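Local coordinates for arabinan endo-1,5-alpha-l-arabinosidase A (Cellvibrio cellulosa, PDB 1GYH), which hydrolyses the alpha-1,5-arabinofuranosyl bonds of linear arabinan in the plant cell wall, releasing almost exclusively arabinotriose, at residues K271-Y279 and K288-W296. Numbering follows the deposited sequence.
Sequences KDYLVLHAY and KLKILNLHW
With CG set opposite the carbonyl carbon in both residues (chi1 -51° each), Asp272 and Trp296 bring carboxylate and indole together at about a right angle. Trp296 NE1 donates to the anti side of Asp272 OD2 at 2.9 Å, somewhat bent (143°). An aspartate suits this buried place because its two oxygens serve several partners: OD2 also forms a salt bridge with Lys199, and OD1 is hydrogen-bonded to Thr267 OG1. Next to it, Leu294 N reaches Asp272 O at 3.0 Å from above the carbonyl plane, and a water links that same oxygen to Asn293 OD1. The amide of Asn293 lies alongside the Tyr273 ring, OD1 3.5 Å from CE2, and the water lies above one face of the ring, off toward its rim.

From Leu274 to Ala278 the two strands pair as a regular antiparallel ladder, part of the hairpin 271-280/286-296, the middle strands of a four-stranded blade in the five-bladed beta-propeller of this family 43 hydrolase. Beta-branched Val275 and Ile291, with Leu289, form an apolar patch midway along the face that also carries Tyr273 and His277; Val275 CG1 meets Leu289 CD1 at 4.0 Å. On the other face Leu276 CD1 touches Lys290 CB at 3.8 Å; the lysine's long chain carries NZ to the carbonyl oxygens of Leu309 and Tyr312. A histidine suits position 277, where ND1 accepts a hydrogen bond from the backbone N of Asp9, the probable proton acceptor, bringing the hairpin to the active site.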
loop_
_atom_site.group_PDB
_atom_site.type_symbol
_atom_site.label_atom_id
_atom_site.label_comp_id
_atom_site.label_asym_id
_atom_site.label_seq_id
_atom_site.Cartn_x
_atom_site.Cartn_y
_atom_site.Cartn_z
ATOM N N LYS A 271 3.429 9.006 18.349
ATOM C CA LYS A 271 1.983 8.834 18.127
ATOM C C LYS A 271 1.740 8.091 16.807
ATOM O O LYS A 271 2.592 8.100 15.924
ATOM C CB LYS A 271 1.303 10.182 18.059
ATOM C CG LYS A 271 1.232 10.883 19.397
ATOM C CD LYS A 271 0.869 12.345 19.217
ATOM C CE LYS A 271 -0.593 12.511 18.737
ATOM N NZ LYS A 271 -1.564 11.874 19.671
ATOM N N ASP A 272 0.567 7.489 16.663
ATOM C CA ASP A 272 0.325 6.622 15.508
ATOM C C ASP A 272 -0.757 7.186 14.588
ATOM O O ASP A 272 -1.714 7.839 15.062
ATOM C CB ASP A 272 -0.076 5.244 15.978
ATOM C CG ASP A 272 0.895 4.653 17.015
ATOM O OD1 ASP A 272 2.147 4.744 16.867
ATOM O OD2 ASP A 272 0.440 4.030 18.007
ATOM N N TYR A 273 -0.619 6.880 13.284
ATOM C CA TYR A 273 -1.436 7.486 12.234
ATOM C C TYR A 273 -1.805 6.443 11.168
ATOM O O TYR A 273 -1.010 5.599 10.784
ATOM C CB TYR A 273 -0.712 8.675 11.604
ATOM C CG TYR A 273 -0.374 9.811 12.609
ATOM C CD1 TYR A 273 0.808 9.771 13.343
ATOM C CD2 TYR A 273 -1.226 10.908 12.796
ATOM C CE1 TYR A 273 1.137 10.783 14.260
ATOM C CE2 TYR A 273 -0.914 11.944 13.713
ATOM C CZ TYR A 273 0.283 11.870 14.420
ATOM O OH TYR A 273 0.665 12.868 15.293
ATOM N N LEU A 274 -3.043 6.499 10.744
ATOM C CA LEU A 274 -3.579 5.701 9.636
ATOM C C LEU A 274 -3.734 6.648 8.399
ATOM O O LEU A 274 -4.294 7.734 8.527
ATOM C CB LEU A 274 -4.948 5.166 10.036
ATOM C CG LEU A 274 -5.596 4.203 9.008
ATOM C CD1 LEU A 274 -4.909 2.909 8.948
ATOM C CD2 LEU A 274 -7.055 3.978 9.329
ATOM N N VAL A 275 -3.240 6.222 7.234
ATOM C CA VAL A 275 -3.185 7.052 5.989
ATOM C C VAL A 275 -3.943 6.245 4.904
ATOM O O VAL A 275 -3.648 5.082 4.688
ATOM C CB VAL A 275 -1.734 7.333 5.562
ATOM C CG1 VAL A 275 -1.626 8.252 4.312
ATOM C CG2 VAL A 275 -0.983 8.043 6.683
ATOM N N LEU A 276 -4.937 6.844 4.278
ATOM C CA LEU A 276 -5.791 6.119 3.317
ATOM C C LEU A 276 -6.450 7.051 2.288
ATOM O O LEU A 276 -6.366 8.284 2.401
ATOM C CB LEU A 276 -6.877 5.328 4.065
ATOM C CG LEU A 276 -7.888 6.044 4.972
ATOM C CD1 LEU A 276 -8.917 6.805 4.150
ATOM C CD2 LEU A 276 -8.633 5.050 5.810
ATOM N N HIS A 277 -7.097 6.460 1.273
ATOM C CA HIS A 277 -7.968 7.250 0.406
ATOM C C HIS A 277 -9.419 6.894 0.640
ATOM O O HIS A 277 -9.734 5.776 1.056
ATOM C CB HIS A 277 -7.588 7.149 -1.085
ATOM C CG HIS A 277 -7.911 5.834 -1.729
ATOM N ND1 HIS A 277 -6.932 4.932 -2.096
ATOM C CD2 HIS A 277 -9.091 5.281 -2.102
ATOM C CE1 HIS A 277 -7.494 3.882 -2.670
ATOM N NE2 HIS A 277 -8.804 4.054 -2.669
ATOM N N ALA A 278 -10.285 7.857 0.373
ATOM C CA ALA A 278 -11.704 7.708 0.565
ATOM C C ALA A 278 -12.473 8.456 -0.517
ATOM O O ALA A 278 -12.160 9.605 -0.818
ATOM C CB ALA A 278 -12.108 8.202 1.990
ATOM N N TYR A 279 -13.528 7.815 -1.055
ATOM C CA TYR A 279 -14.264 8.392 -2.196
ATOM C C TYR A 279 -15.398 9.335 -1.758
ATOM O O TYR A 279 -16.374 8.901 -1.129
ATOM C CB TYR A 279 -14.813 7.237 -3.095
ATOM C CG TYR A 279 -13.757 6.229 -3.579
ATOM C CD1 TYR A 279 -12.860 6.533 -4.636
ATOM C CD2 TYR A 279 -13.644 4.971 -3.009
ATOM C CE1 TYR A 279 -11.882 5.602 -5.062
ATOM C CE2 TYR A 279 -12.664 4.044 -3.445
ATOM C CZ TYR A 279 -11.791 4.346 -4.489
ATOM O OH TYR A 279 -10.804 3.404 -4.932
ATOM N N LYS A 288 -10.019 11.202 -1.986
ATOM C CA LYS A 288 -9.256 12.212 -1.283
ATOM C C LYS A 288 -8.331 11.526 -0.255
ATOM O O LYS A 288 -8.660 10.463 0.300
ATOM C CB LYS A 288 -10.203 13.161 -0.555
ATOM C CG LYS A 288 -11.227 13.882 -1.403
ATOM C CD LYS A 288 -10.655 14.642 -2.579
ATOM C CE LYS A 288 -11.706 15.535 -3.284
ATOM N NZ LYS A 288 -12.988 14.889 -3.444
ATOM N N LEU A 289 -7.179 12.159 -0.014
ATOM C CA LEU A 289 -6.307 11.816 1.105
ATOM C C LEU A 289 -7.009 11.995 2.454
ATOM O O LEU A 289 -7.663 13.020 2.703
ATOM C CB LEU A 289 -5.077 12.710 1.098
ATOM C CG LEU A 289 -4.121 12.476 2.294
ATOM C CD1 LEU A 289 -3.486 11.115 2.215
ATOM C CD2 LEU A 289 -3.087 13.535 2.303
ATOM N N LYS A 290 -6.834 11.012 3.333
ATOM C CA LYS A 290 -7.294 11.131 4.724
ATOM C C LYS A 290 -6.195 10.577 5.667
ATOM O O LYS A 290 -5.632 9.516 5.414
ATOM C CB LYS A 290 -8.647 10.457 4.959
ATOM C CG LYS A 290 -9.813 11.054 4.285
ATOM C CD LYS A 290 -10.166 12.501 4.682
ATOM C CE LYS A 290 -11.115 13.144 3.688
ATOM N NZ LYS A 290 -11.588 14.522 4.050
ATOM N N ILE A 291 -5.849 11.359 6.692
ATOM C CA ILE A 291 -4.945 10.941 7.778
ATOM C C ILE A 291 -5.766 10.995 9.084
ATOM O O ILE A 291 -6.395 12.020 9.389
ATOM C CB ILE A 291 -3.735 11.891 7.888
ATOM C CG1 ILE A 291 -2.989 11.960 6.557
ATOM C CG2 ILE A 291 -2.809 11.440 9.050
ATOM C CD1 ILE A 291 -1.800 12.835 6.534
ATOM N N LEU A 292 -5.825 9.868 9.788
ATOM C CA LEU A 292 -6.610 9.706 11.011
ATOM C C LEU A 292 -5.694 9.328 12.164
ATOM O O LEU A 292 -4.675 8.644 11.958
ATOM C CB LEU A 292 -7.657 8.596 10.883
ATOM C CG LEU A 292 -8.788 8.799 9.838
ATOM C CD1 LEU A 292 -8.277 8.384 8.558
ATOM C CD2 LEU A 292 -10.024 7.929 10.174
ATOM N N ASN A 293 -6.049 9.774 13.371
ATOM C CA ASN A 293 -5.303 9.357 14.579
ATOM C C ASN A 293 -5.642 7.916 14.914
ATOM O O ASN A 293 -6.799 7.523 14.966
ATOM C CB ASN A 293 -5.592 10.314 15.762
ATOM C CG ASN A 293 -5.181 11.751 15.460
ATOM O OD1 ASN A 293 -3.982 12.053 15.334
ATOM N ND2 ASN A 293 -6.186 12.652 15.297
ATOM N N LEU A 294 -4.609 7.108 15.100
ATOM C CA LEU A 294 -4.741 5.695 15.350
ATOM C C LEU A 294 -4.602 5.454 16.865
ATOM O O LEU A 294 -3.513 5.680 17.442
ATOM C CB LEU A 294 -3.664 4.933 14.564
ATOM C CG LEU A 294 -3.720 3.404 14.422
ATOM C CD1 LEU A 294 -5.057 2.901 13.928
ATOM C CD2 LEU A 294 -2.578 2.981 13.443
ATOM N N HIS A 295 -5.682 4.973 17.472
ATOM C CA HIS A 295 -5.730 4.618 18.925
ATOM C C HIS A 295 -5.701 3.091 19.138
ATOM O O HIS A 295 -5.778 2.329 18.176
ATOM C CB HIS A 295 -6.988 5.210 19.601
ATOM C CG HIS A 295 -7.139 6.674 19.367
ATOM N ND1 HIS A 295 -7.906 7.186 18.338
ATOM C CD2 HIS A 295 -6.542 7.734 19.957
ATOM C CE1 HIS A 295 -7.800 8.502 18.334
ATOM N NE2 HIS A 295 -6.971 8.860 19.300
ATOM N N TRP A 296 -5.562 2.661 20.398
ATOM C CA TRP A 296 -5.500 1.235 20.765
ATOM C C TRP A 296 -6.386 0.978 21.965
ATOM O O TRP A 296 -6.297 1.688 22.962
ATOM C CB TRP A 296 -4.034 0.789 21.019
ATOM C CG TRP A 296 -3.135 1.192 19.879
ATOM C CD1 TRP A 296 -2.595 2.417 19.685
ATOM C CD2 TRP A 296 -2.780 0.412 18.726
ATOM N NE1 TRP A 296 -1.899 2.454 18.500
ATOM C CE2 TRP A 296 -2.006 1.237 17.885
ATOM C CE3 TRP A 296 -3.051 -0.902 18.307
ATOM C CZ2 TRP A 296 -1.464 0.793 16.691
ATOM C CZ3 TRP A 296 -2.528 -1.337 17.107
ATOM C CH2 TRP A 296 -1.748 -0.494 16.313
HETATM O O HOH W 1 -2.280 10.267 16.536
HETATM O O HOH W 2 -1.544 7.036 18.836
#